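Local coordinates for protein peptide amidase (Stenotrophomonas maltophilia, PDB 1M22) that probably hydrolyses amide bonds, as a member of the amidase-signature family of enzymes, at residues V180-E185 and D222-M227; G207-D212 and T239-R244; T298-A303 and Y478-R483. All coordinates share one frame; numbering follows the deposited sequence.

Interaction 1 (V180-E185 and D222-M227); sequences VAIGTE and DTAGPM
Strands 180-185 and 223-228 run antiparallel as neighbours in the middle of the eleven-stranded mixed sheet, and every residue that touches across this contact is buried. Three hydrogen-bonded pairs hold them together: Ala-181 with Met-227, Gly-183 with Gly-225, and Glu-185 with Thr-223. The straightest of the six backbone bonds runs from Gly-183 N to Gly-225 O, 2.9 Å at 175°. Where Thr-184 lies across from Ala-224 the chains draw in, their CA atoms 4.0 Å apart, and Ala-224 CA adds a C-H...O contact to Gly-183 O at 3.2 Å.

On the face that carries Met-227, the thioether lies over a residue with no side chain: SD sits 3.8 Å from Gly-183 CA. CG stands anti to the carbonyl carbon (chi1 -62°), and an extended chi2 then carries the sulfur over the neighbouring strand. On the other face Ile-182 turns its CG2 branch to Ala-224 CB at 4.1 Å, while helix 231-241 covers Ile-182 and Pro-226 through Val-237.

Thr-184 and Glu-185 spend their polar ends outside the pair. Thr-184 OG1 bonds Lys-86 NZ and Asn-88 ND2. Backbone pairing thus sets two second-shell groups beside the active site: a hydroxyl that is hydrogen-bonded to the active-site Lys-86 and is placed to orient it, and a buried carboxylate that takes the backbone N-H groups of Ile-190 and Val-191 and, weakly, of Gly-188, on both sides of the nucleophile Ser-189 in sequence.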
ATOM      1  N   VAL A 180       3.654   4.863  10.871  1.00  6.15           N
ATOM      2  CA  VAL A 180       2.868   4.221   9.822  1.00  5.84           C
ATOM      3  C   VAL A 180       3.167   4.910   8.493  1.00  5.39           C
ATOM      4  O   VAL A 180       3.866   5.926   8.453  1.00  6.20           O
ATOM      5  CB  VAL A 180       1.353   4.341  10.110  1.00  6.57           C
ATOM      6  CG1 VAL A 180       0.996   3.566  11.370  1.00  8.58           C
ATOM      7  CG2 VAL A 180       0.966   5.808  10.269  1.00  8.63           C
ATOM      8  N   ALA A 181       2.632   4.364   7.408  1.00  5.97           N
ATOM      9  CA  ALA A 181       2.840   4.941   6.087  1.00  6.17           C
ATOM     10  C   ALA A 181       1.639   4.697   5.186  1.00  6.08           C
ATOM     11  O   ALA A 181       0.781   3.861   5.480  1.00  7.04           O
ATOM     12  CB  ALA A 181       4.096   4.354   5.442  1.00  6.39           C
ATOM     13  N   ILE A 182       1.582   5.449   4.093  1.00  5.55           N
ATOM     14  CA  ILE A 182       0.512   5.308   3.116  1.00  6.07           C
ATOM     15  C   ILE A 182       1.125   4.839   1.803  1.00  6.31           C
ATOM     16  O   ILE A 182       2.157   5.361   1.359  1.00  6.84           O
ATOM     17  CB  ILE A 182      -0.212   6.651   2.831  1.00  6.03           C
ATOM     18  CG1 ILE A 182      -0.710   7.289   4.129  1.00  8.29           C
ATOM     19  CG2 ILE A 182      -1.381   6.409   1.880  1.00  6.49           C
ATOM     20  CD1 ILE A 182      -1.725   6.459   4.880  1.00  8.39           C
ATOM     21  N   GLY A 183       0.497   3.841   1.196  1.00  5.67           N
ATOM     22  CA  GLY A 183       0.951   3.353  -0.092  1.00  5.80           C
ATOM     23  C   GLY A 183      -0.231   3.417  -1.039  1.00  5.45           C
ATOM     24  O   GLY A 183      -1.290   3.929  -0.674  1.00  6.09           O
ATOM     25  N   THR A 184      -0.049   2.940  -2.267  1.00  5.54           N
ATOM     26  CA  THR A 184      -1.147   2.893  -3.228  1.00  4.65           C
ATOM     27  C   THR A 184      -1.045   1.581  -3.983  1.00  5.89           C
ATOM     28  O   THR A 184       0.041   1.011  -4.119  1.00  6.12           O
ATOM     29  CB  THR A 184      -1.145   4.063  -4.271  1.00  6.29           C
ATOM     30  OG1 THR A 184      -0.091   3.870  -5.223  1.00  7.49           O
ATOM     31  CG2 THR A 184      -0.992   5.407  -3.588  1.00  7.34           C
ATOM     32  N   GLU A 185      -2.186   1.090  -4.452  1.00  5.84           N
ATOM     33  CA  GLU A 185      -2.208  -0.152  -5.200  1.00  6.37           C
ATOM     34  C   GLU A 185      -3.090  -0.058  -6.430  1.00  6.96           C
ATOM     35  O   GLU A 185      -4.172   0.537  -6.401  1.00  8.58           O
ATOM     36  CB  GLU A 185      -2.702  -1.323  -4.330  1.00  6.35           C
ATOM     37  CG  GLU A 185      -2.827  -2.637  -5.127  1.00  7.32           C
ATOM     38  CD  GLU A 185      -2.749  -3.908  -4.282  1.00  7.82           C
ATOM     39  OE1 GLU A 185      -2.111  -3.895  -3.205  1.00  8.03           O
ATOM     40  OE2 GLU A 185      -3.305  -4.941  -4.720  1.00  8.43           O
ATOM     41  N   ASP A 222      -7.203   1.852  -8.844  1.00  6.01           N
ATOM     42  CA  ASP A 222      -6.359   2.603  -7.916  1.00  6.30           C
ATOM     43  C   ASP A 222      -6.952   2.905  -6.555  1.00  5.86           C
ATOM     44  O   ASP A 222      -8.123   3.246  -6.435  1.00  6.79           O
ATOM     45  CB  ASP A 222      -5.992   3.973  -8.495  1.00  8.44           C
ATOM     46  CG  ASP A 222      -4.912   3.925  -9.559  1.00 11.36           C
ATOM     47  OD1 ASP A 222      -4.562   2.838 -10.059  1.00 10.39           O
ATOM     48  OD2 ASP A 222      -4.419   5.024  -9.902  1.00 14.35           O
ATOM     49  N   THR A 223      -6.122   2.798  -5.527  1.00  5.88           N
ATOM     50  CA  THR A 223      -6.524   3.210  -4.194  1.00  6.63           C
ATOM     51  C   THR A 223      -5.343   3.294  -3.260  1.00  5.19           C
ATOM     52  O   THR A 223      -4.394   2.512  -3.352  1.00  5.82           O
ATOM     53  CB  THR A 223      -7.584   2.303  -3.533  1.00  6.29           C
ATOM     54  OG1 THR A 223      -7.965   2.886  -2.274  1.00  7.68           O
ATOM     55  CG2 THR A 223      -7.041   0.906  -3.288  1.00  8.37           C
ATOM     56  N   ALA A 224      -5.392   4.284  -2.382  1.00  5.90           N
ATOM     57  CA  ALA A 224      -4.367   4.445  -1.373  1.00  5.79           C
ATOM     58  C   ALA A 224      -4.779   3.502  -0.248  1.00  6.85           C
ATOM     59  O   ALA A 224      -5.937   3.070  -0.165  1.00  6.25           O
ATOM     60  CB  ALA A 224      -4.329   5.881  -0.873  1.00  6.77           C
ATOM     61  N   GLY A 225      -3.833   3.175   0.618  1.00  5.44           N
ATOM     62  CA  GLY A 225      -4.135   2.290   1.722  1.00  6.26           C
ATOM     63  C   GLY A 225      -3.033   2.344   2.752  1.00  5.80           C
ATOM     64  O   GLY A 225      -1.908   2.740   2.441  1.00  5.94           O
ATOM     65  N   PRO A 226      -3.321   1.943   3.992  1.00  4.52           N
ATOM     66  CA  PRO A 226      -2.320   1.964   5.059  1.00  6.35           C
ATOM     67  C   PRO A 226      -1.329   0.812   5.032  1.00  5.04           C
ATOM     68  O   PRO A 226      -1.630  -0.287   4.564  1.00  6.85           O
ATOM     69  CB  PRO A 226      -3.174   1.938   6.318  1.00  8.34           C
ATOM     70  CG  PRO A 226      -4.302   1.043   5.913  1.00  8.90           C
ATOM     71  CD  PRO A 226      -4.637   1.527   4.510  1.00  6.88           C
ATOM     72  N   MET A 227      -0.137   1.094   5.539  1.00  6.42           N
ATOM     73  CA  MET A 227       0.929   0.113   5.670  1.00  6.37           C
ATOM     74  C   MET A 227       1.432   0.351   7.091  1.00  5.93           C
ATOM     75  O   MET A 227       1.747   1.481   7.478  1.00  6.89           O
ATOM     76  CB  MET A 227       1.984   0.350   4.594  1.00  8.59           C
ATOM     77  CG  MET A 227       1.365   0.168   3.204  1.00  9.79           C
ATOM     78  SD  MET A 227       2.431   0.413   1.777  1.00 11.01           S
ATOM     79  CE  MET A 227       3.181  -1.215   1.603  1.00 10.19           C
TER

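Interaction 2 (G207-D212 and T239-R244)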
ATOM      1  N   GLY A 207     -13.038   3.356  -3.746  1.00  7.20           N
ATOM      2  CA  GLY A 207     -14.105   4.278  -3.408  1.00  8.30           C
ATOM      3  C   GLY A 207     -14.162   4.590  -1.924  1.00  6.29           C
ATOM      4  O   GLY A 207     -14.812   5.556  -1.526  1.00  8.58           O
ATOM      5  N   LEU A 208     -13.498   3.785  -1.096  1.00  7.00           N
ATOM      6  CA  LEU A 208     -13.508   4.042   0.341  1.00  6.34           C
ATOM      7  C   LEU A 208     -12.633   5.244   0.675  1.00  5.89           C
ATOM      8  O   LEU A 208     -12.981   6.055   1.532  1.00  6.65           O
ATOM      9  CB  LEU A 208     -13.005   2.821   1.123  1.00  6.95           C
ATOM     10  CG  LEU A 208     -13.006   3.000   2.651  1.00  5.73           C
ATOM     11  CD1 LEU A 208     -14.437   3.161   3.153  1.00  9.62           C
ATOM     12  CD2 LEU A 208     -12.341   1.797   3.314  1.00  8.91           C
ATOM     13  N   VAL A 209     -11.498   5.347  -0.013  1.00  6.01           N
ATOM     14  CA  VAL A 209     -10.536   6.427   0.193  1.00  6.09           C
ATOM     15  C   VAL A 209     -10.346   7.205  -1.107  1.00  6.38           C
ATOM     16  O   VAL A 209     -10.090   6.620  -2.161  1.00  6.05           O
ATOM     17  CB  VAL A 209      -9.166   5.865   0.646  1.00  5.62           C
ATOM     18  CG1 VAL A 209      -8.181   7.005   0.878  1.00  6.78           C
ATOM     19  CG2 VAL A 209      -9.336   5.027   1.908  1.00  7.15           C
ATOM     20  N   SER A 210     -10.454   8.526  -1.031  1.00  5.48           N
ATOM     21  CA  SER A 210     -10.311   9.354  -2.219  1.00  5.57           C
ATOM     22  C   SER A 210      -8.968   9.212  -2.926  1.00  5.02           C
ATOM     23  O   SER A 210      -7.921   9.135  -2.284  1.00  5.65           O
ATOM     24  CB  SER A 210     -10.516  10.822  -1.852  1.00  6.33           C
ATOM     25  OG  SER A 210     -10.368  11.640  -3.000  1.00  6.89           O
ATOM     26  N   ARG A 211      -9.014   9.189  -4.256  1.00  6.39           N
ATOM     27  CA  ARG A 211      -7.800   9.118  -5.059  1.00  6.01           C
ATOM     28  C   ARG A 211      -7.417  10.519  -5.539  1.00  6.45           C
ATOM     29  O   ARG A 211      -6.468  10.679  -6.310  1.00  7.87           O
ATOM     30  CB  ARG A 211      -7.986   8.211  -6.286  1.00  7.48           C
ATOM     31  CG  ARG A 211      -7.954   6.705  -6.018  1.00  6.64           C
ATOM     32  CD  ARG A 211      -9.291   6.178  -5.512  1.00  7.64           C
ATOM     33  NE  ARG A 211     -10.377   6.482  -6.443  1.00  6.54           N
ATOM     34  CZ  ARG A 211     -10.578   5.862  -7.603  1.00  7.46           C
ATOM     35  NH1 ARG A 211      -9.777   4.879  -7.994  1.00  7.43           N
ATOM     36  NH2 ARG A 211     -11.566   6.257  -8.397  1.00  9.18           N
ATOM     37  N   ASP A 212      -8.134  11.543  -5.090  1.00  6.93           N
ATOM     38  CA  ASP A 212      -7.792  12.881  -5.546  1.00  7.33           C
ATOM     39  C   ASP A 212      -6.407  13.280  -5.045  1.00  8.45           C
ATOM     40  O   ASP A 212      -6.033  13.005  -3.902  1.00 10.18           O
ATOM     41  CB  ASP A 212      -8.837  13.906  -5.099  1.00 12.64           C
ATOM     42  CG  ASP A 212      -8.818  15.163  -5.966  1.00 15.93           C
ATOM     43  OD1 ASP A 212      -8.941  15.042  -7.207  1.00 19.20           O
ATOM     44  OD2 ASP A 212      -8.678  16.267  -5.411  1.00 17.84           O
ATOM     45  N   THR A 239      -9.237   4.638   9.447  1.00  6.65           N
ATOM     46  CA  THR A 239     -10.279   5.445  10.068  1.00  8.10           C
ATOM     47  C   THR A 239     -10.112   6.924   9.717  1.00  9.27           C
ATOM     48  O   THR A 239     -11.091   7.639   9.507  1.00 11.49           O
ATOM     49  CB  THR A 239     -10.251   5.277  11.605  1.00  8.11           C
ATOM     50  OG1 THR A 239     -10.526   3.910  11.943  1.00  8.90           O
ATOM     51  CG2 THR A 239     -11.290   6.177  12.265  1.00 12.25           C
ATOM     52  N   ALA A 240      -8.867   7.376   9.640  1.00  7.75           N
ATOM     53  CA  ALA A 240      -8.593   8.773   9.331  1.00  8.14           C
ATOM     54  C   ALA A 240      -8.689   9.145   7.848  1.00  8.87           C
ATOM     55  O   ALA A 240      -9.114  10.253   7.519  1.00 11.10           O
ATOM     56  CB  ALA A 240      -7.214   9.155   9.868  1.00  9.63           C
ATOM     57  N   ILE A 241      -8.308   8.235   6.955  1.00  7.92           N
ATOM     58  CA  ILE A 241      -8.330   8.557   5.529  1.00  7.91           C
ATOM     59  C   ILE A 241      -9.611   8.228   4.771  1.00  8.43           C
ATOM     60  O   ILE A 241      -9.841   8.776   3.694  1.00  9.07           O
ATOM     61  CB  ILE A 241      -7.128   7.911   4.782  1.00  7.62           C
ATOM     62  CG1 ILE A 241      -7.214   6.384   4.821  1.00  7.76           C
ATOM     63  CG2 ILE A 241      -5.819   8.393   5.403  1.00 10.49           C
ATOM     64  CD1 ILE A 241      -6.098   5.691   4.040  1.00  8.79           C
ATOM     65  N   ALA A 242     -10.445   7.346   5.311  1.00  7.11           N
ATOM     66  CA  ALA A 242     -11.688   6.999   4.628  1.00  7.22           C
ATOM     67  C   ALA A 242     -12.649   8.179   4.638  1.00  7.96           C
ATOM     68  O   ALA A 242     -12.754   8.896   5.635  1.00 10.32           O
ATOM     69  CB  ALA A 242     -12.342   5.791   5.295  1.00  7.54           C
ATOM     70  N   GLY A 243     -13.345   8.388   3.526  1.00  8.62           N
ATOM     71  CA  GLY A 243     -14.295   9.484   3.470  1.00  9.50           C
ATOM     72  C   GLY A 243     -14.691   9.890   2.067  1.00  9.02           C
ATOM     73  O   GLY A 243     -13.934   9.698   1.114  1.00  9.57           O
ATOM     74  N   ARG A 244     -15.888  10.452   1.942  1.00  8.75           N
ATOM     75  CA  ARG A 244     -16.396  10.903   0.654  1.00  9.34           C
ATOM     76  C   ARG A 244     -15.712  12.201   0.229  1.00  8.76           C
ATOM     77  O   ARG A 244     -15.469  13.093   1.046  1.00 11.46           O
ATOM     78  CB  ARG A 244     -17.908  11.118   0.734  1.00 11.06           C
ATOM     79  CG  ARG A 244     -18.566  11.442  -0.597  1.00 15.04           C
ATOM     80  CD  ARG A 244     -20.080  11.509  -0.460  1.00 21.36           C
ATOM     81  NE  ARG A 244     -20.736  11.723  -1.746  1.00 27.62           N
ATOM     82  CZ  ARG A 244     -22.053  11.779  -1.917  1.00 30.59           C
ATOM     83  NH1 ARG A 244     -22.865  11.635  -0.878  1.00 33.06           N
ATOM     84  NH2 ARG A 244     -22.558  11.977  -3.127  1.00 32.41           N
TER
HETATM   85  O   HOH W   1     -11.099   9.764   1.431  1.00  8.33           O
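Ile-241 holds CG1 between its backbone N and carbonyl carbon (chi1 64°), while Val-209 has CG1 opposite its own N (chi1 -179°), and with these settings the two branched side chains meet obliquely. Val-209 CG2 lies 3.9 Å from Ile-241 CG1, and the second methyl, Val-209 CG1, rests 3.7 Å from the carbonyl O of Ile-241. Leu-208 is likewise extended at chi1, which places its CG 3.9 Å from Ala-242 CB. Helix 112-119 adds Leu-113 against Val-209 and Leu-117 against Ile-241, so the apolar patch is shared by three parts of the chain.

Between the backbones there is one direct hydrogen bond. Gly-243 N donates a hydrogen bond to Leu-208 O at 3.1 Å, coming in close to the line of the C=O bond (C=O...N angle 169°). The same oxygen also accepts from Arg-257 NH1. Ala-242 is the first residue to leave helical geometry at the end of helix 231-241, and the chain that follows turns against the 207-212 loop.

A single water completes the join. It accepts from Ser-210 N at 2.8 Å and donates to two carbonyls of the other segment, Ile-241 O at 2.8 Å and Gly-243 O at 2.9 Å. Further along the loop, Ser-210 OG closes an ST turn by accepting from Asp-212 N and also bonds Asp-245 OD2.

The chemistry is that of a helix end tied to an irregular loop: the water gives polar partners to the helix-terminal carbonyl of Ile-241 and to a loop N-H that lies too far from Gly-243 O for a direct bond, while the aliphatic groups pack alongside.

Interaction 3 (T298-A303 and Y478-R483); sequences TELRRA and YAYEQR
Two of the helices that flank the central sheet, 289-302 and 470-484, meet here at a steep 108° with their local axes 9.8 Å apart, and the contact runs from a buried inner side to a more exposed outer one. On the outer side of the contact, Glu-299 and Arg-483 form a salt bridge. Arg-483 NE donates to Glu-299 OE1 at 2.7 Å in a nearly straight bond, meeting the oxygen nearly along its C-O axis. That oxygen lies at the edge of the guanidinium, in its plane, yet the carboxylate itself is turned 42° from that plane. Arg-483 NH2 adds a weak, longer and more bent bond to the same OE1, 3.2 Å.

Arg-483 leaves its helix with CG between the backbone N and carbonyl carbon (chi1 60°), and the bend at chi3 lays the guanidinium over the last turn of helix 289-302. One of its faces is covered there by Arg-302 CB, 3.4 Å from NH2, together with the backbone of Glu-299 and Ala-303. Ala-303 CB touches the aliphatic part of the arginine, 3.8 Å from Arg-483 CD.

Deeper in, Leu-300 CD2 reaches Tyr-480 CD1 at 3.9 Å, approaching the ring obliquely, and Glu-299 CB lies near CE1 of the same ring. Tyr-480 also packs on strands 446-454 and 457-464, while Leu-300 and Ala-303 rest on Leu-271.

This is a steep helix-helix crossing in the helical layer on the amidase central sheet, in which Tyr-480 is set between the strands and Leu-300 while an ion pair closes the outer side.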
ATOM      1  N   THR A 298      -4.361 -23.903  10.653  1.00 11.25           N
ATOM      2  CA  THR A 298      -4.626 -24.453  11.974  1.00 11.74           C
ATOM      3  C   THR A 298      -4.955 -23.340  12.966  1.00 11.06           C
ATOM      4  O   THR A 298      -5.884 -23.472  13.764  1.00 11.95           O
ATOM      5  CB  THR A 298      -3.420 -25.262  12.490  1.00 12.43           C
ATOM      6  OG1 THR A 298      -3.229 -26.407  11.649  1.00 15.00           O
ATOM      7  CG2 THR A 298      -3.649 -25.726  13.924  1.00 13.69           C
ATOM      8  N   GLU A 299      -4.202 -22.242  12.920  1.00 11.31           N
ATOM      9  CA  GLU A 299      -4.458 -21.126  13.826  1.00 10.72           C
ATOM     10  C   GLU A 299      -5.853 -20.550  13.574  1.00 10.21           C
ATOM     11  O   GLU A 299      -6.569 -20.222  14.515  1.00 10.59           O
ATOM     12  CB  GLU A 299      -3.406 -20.024  13.650  1.00 11.48           C
ATOM     13  CG  GLU A 299      -1.976 -20.404  14.054  1.00 13.86           C
ATOM     14  CD  GLU A 299      -1.815 -20.709  15.541  1.00 14.33           C
ATOM     15  OE1 GLU A 299      -2.563 -20.148  16.368  1.00 15.25           O
ATOM     16  OE2 GLU A 299      -0.916 -21.503  15.887  1.00 19.84           O
ATOM     17  N   LEU A 300      -6.233 -20.427  12.305  1.00 10.00           N
ATOM     18  CA  LEU A 300      -7.551 -19.905  11.959  1.00  9.79           C
ATOM     19  C   LEU A 300      -8.647 -20.810  12.524  1.00  9.44           C
ATOM     20  O   LEU A 300      -9.635 -20.331  13.080  1.00 10.61           O
ATOM     21  CB  LEU A 300      -7.696 -19.791  10.436  1.00  9.06           C
ATOM     22  CG  LEU A 300      -6.808 -18.748   9.748  1.00  8.87           C
ATOM     23  CD1 LEU A 300      -6.912 -18.894   8.239  1.00 11.21           C
ATOM     24  CD2 LEU A 300      -7.226 -17.351  10.177  1.00 10.99           C
ATOM     25  N   ARG A 301      -8.468 -22.120  12.380  1.00 10.36           N
ATOM     26  CA  ARG A 301      -9.445 -23.079  12.888  1.00 10.73           C
ATOM     27  C   ARG A 301      -9.533 -23.046  14.411  1.00 11.31           C
ATOM     28  O   ARG A 301     -10.628 -23.052  14.973  1.00 12.48           O
ATOM     29  CB  ARG A 301      -9.098 -24.495  12.421  1.00 11.02           C
ATOM     30  CG  ARG A 301      -9.318 -24.716  10.936  1.00 12.52           C
ATOM     31  CD  ARG A 301      -9.003 -26.146  10.527  1.00 15.09           C
ATOM     32  NE  ARG A 301      -9.303 -26.378   9.116  1.00 16.04           N
ATOM     33  CZ  ARG A 301      -8.395 -26.690   8.196  1.00 19.54           C
ATOM     34  NH1 ARG A 301      -7.118 -26.810   8.534  1.00 19.10           N
ATOM     35  NH2 ARG A 301      -8.764 -26.874   6.934  1.00 21.19           N
ATOM     36  N   ARG A 302      -8.381 -23.016  15.076  1.00 11.10           N
ATOM     37  CA  ARG A 302      -8.353 -22.982  16.534  1.00 11.71           C
ATOM     38  C   ARG A 302      -8.992 -21.705  17.069  1.00 11.31           C
ATOM     39  O   ARG A 302      -9.470 -21.668  18.205  1.00 14.11           O
ATOM     40  CB  ARG A 302      -6.911 -23.097  17.040  1.00 13.57           C
ATOM     41  CG  ARG A 302      -6.264 -24.450  16.765  1.00 18.48           C
ATOM     42  CD  ARG A 302      -6.958 -25.566  17.533  1.00 25.96           C
ATOM     43  NE  ARG A 302      -6.357 -26.872  17.273  1.00 29.87           N
ATOM     44  CZ  ARG A 302      -6.378 -27.486  16.093  1.00 32.51           C
ATOM     45  NH1 ARG A 302      -6.971 -26.912  15.055  1.00 34.16           N
ATOM     46  NH2 ARG A 302      -5.804 -28.672  15.951  1.00 34.00           N
ATOM     47  N   ALA A 303      -9.003 -20.660  16.247  1.00 12.17           N
ATOM     48  CA  ALA A 303      -9.594 -19.385  16.631  1.00 13.09           C
ATOM     49  C   ALA A 303     -11.110 -19.419  16.460  1.00 13.27           C
ATOM     50  O   ALA A 303     -11.802 -18.463  16.815  1.00 16.61           O
ATOM     51  CB  ALA A 303      -8.994 -18.255  15.797  1.00 12.59           C
ATOM     52  N   TYR A 478      -7.091  -9.289  12.542  1.00  6.74           N
ATOM     53  CA  TYR A 478      -6.640  -8.968  13.889  1.00  6.13           C
ATOM     54  C   TYR A 478      -6.649 -10.219  14.768  1.00  7.14           C
ATOM     55  O   TYR A 478      -5.694 -10.483  15.498  1.00  7.36           O
ATOM     56  CB  TYR A 478      -7.545  -7.903  14.509  1.00  8.44           C
ATOM     57  CG  TYR A 478      -7.144  -7.499  15.907  1.00  7.14           C
ATOM     58  CD1 TYR A 478      -6.030  -6.689  16.130  1.00  7.94           C
ATOM     59  CD2 TYR A 478      -7.877  -7.929  17.014  1.00  8.18           C
ATOM     60  CE1 TYR A 478      -5.657  -6.316  17.420  1.00  7.62           C
ATOM     61  CE2 TYR A 478      -7.512  -7.562  18.308  1.00  8.69           C
ATOM     62  CZ  TYR A 478      -6.402  -6.756  18.502  1.00  9.24           C
ATOM     63  OH  TYR A 478      -6.031  -6.380  19.775  1.00 12.00           O
ATOM     64  N   ALA A 479      -7.731 -10.988  14.698  1.00  6.55           N
ATOM     65  CA  ALA A 479      -7.842 -12.207  15.496  1.00  7.18           C
ATOM     66  C   ALA A 479      -6.710 -13.175  15.159  1.00  7.65           C
ATOM     67  O   ALA A 479      -6.152 -13.826  16.041  1.00  8.84           O
ATOM     68  CB  ALA A 479      -9.192 -12.867  15.253  1.00  8.65           C
ATOM     69  N   TYR A 480      -6.374 -13.275  13.877  1.00  6.94           N
ATOM     70  CA  TYR A 480      -5.291 -14.154  13.453  1.00  6.43           C
ATOM     71  C   TYR A 480      -3.954 -13.631  13.978  1.00  7.02           C
ATOM     72  O   TYR A 480      -3.148 -14.379  14.534  1.00  7.50           O
ATOM     73  CB  TYR A 480      -5.224 -14.234  11.924  1.00  7.70           C
ATOM     74  CG  TYR A 480      -3.937 -14.856  11.432  1.00  6.78           C
ATOM     75  CD1 TYR A 480      -3.716 -16.229  11.535  1.00  7.76           C
ATOM     76  CD2 TYR A 480      -2.901 -14.057  10.951  1.00  8.69           C
ATOM     77  CE1 TYR A 480      -2.488 -16.789  11.181  1.00  8.53           C
ATOM     78  CE2 TYR A 480      -1.673 -14.606  10.597  1.00  8.63           C
ATOM     79  CZ  TYR A 480      -1.473 -15.967  10.716  1.00  9.85           C
ATOM     80  OH  TYR A 480      -0.242 -16.496  10.399  1.00 12.83           O
ATOM     81  N   GLU A 481      -3.730 -12.336  13.797  1.00  6.69           N
ATOM     82  CA  GLU A 481      -2.499 -11.696  14.227  1.00  7.32           C
ATOM     83  C   GLU A 481      -2.252 -11.825  15.725  1.00  7.19           C
ATOM     84  O   GLU A 481      -1.131 -12.099  16.161  1.00  7.72           O
ATOM     85  CB  GLU A 481      -2.543 -10.217  13.850  1.00  8.04           C
ATOM     86  CG  GLU A 481      -1.329  -9.427  14.283  1.00 10.52           C
ATOM     87  CD  GLU A 481      -1.611  -7.940  14.331  1.00  9.59           C
ATOM     88  OE1 GLU A 481      -2.543  -7.541  15.062  1.00 11.87           O
ATOM     89  OE2 GLU A 481      -0.910  -7.174  13.641  1.00  9.91           O
ATOM     90  N   GLN A 482      -3.298 -11.625  16.517  1.00  7.71           N
ATOM     91  CA  GLN A 482      -3.147 -11.683  17.961  1.00  8.46           C
ATOM     92  C   GLN A 482      -2.771 -13.036  18.538  1.00  9.82           C
ATOM     93  O   GLN A 482      -2.199 -13.102  19.625  1.00 10.75           O
ATOM     94  CB  GLN A 482      -4.407 -11.139  18.633  1.00  9.88           C
ATOM     95  CG  GLN A 482      -4.585  -9.642  18.422  1.00 11.83           C
ATOM     96  CD  GLN A 482      -3.359  -8.847  18.842  1.00 12.02           C
ATOM     97  OE1 GLN A 482      -2.641  -8.291  18.007  1.00 15.92           O
ATOM     98  NE2 GLN A 482      -3.109  -8.797  20.143  1.00 13.14           N
ATOM     99  N   ARG A 483      -3.076 -14.121  17.835  1.00  8.14           N
ATOM    100  CA  ARG A 483      -2.691 -15.421  18.363  1.00  9.79           C
ATOM    101  C   ARG A 483      -1.407 -15.948  17.731  1.00 10.72           C
ATOM    102  O   ARG A 483      -0.890 -16.983  18.140  1.00 13.42           O
ATOM    103  CB  ARG A 483      -3.828 -16.444  18.220  1.00 12.68           C
ATOM    104  CG  ARG A 483      -4.313 -16.748  16.821  1.00 13.82           C
ATOM    105  CD  ARG A 483      -5.371 -17.853  16.902  1.00 14.56           C
ATOM    106  NE  ARG A 483      -4.785 -19.108  17.373  1.00 13.85           N
ATOM    107  CZ  ARG A 483      -5.332 -19.921  18.275  1.00 13.93           C
ATOM    108  NH1 ARG A 483      -6.499 -19.628  18.836  1.00 14.09           N
ATOM    109  NH2 ARG A 483      -4.703 -21.038  18.616  1.00 14.46           N
TER

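How the interactions relate
Followed from the N terminus, strand 180-185 opens interaction 1, which closes when the chain returns at 222-227 after passing through 207-212. The 207-212 loop is met again only after strand 223-228 and helix 231-241, at 239-244, which closes interaction 2, so interactions 1 and 2 cross rather than nest. They also touch, with a probable hydrogen bond from Arg-211 NH1 to Asp-222 O. Together they tie the middle of the sheet to the helix packed on it and the loop beside the start of strand 223-228. Interaction 3 follows in series, its centre about 25 Å from that of interaction 1, joining helix 289-302, which leads into edge strand 306-310, to the C-terminal helix 470-484.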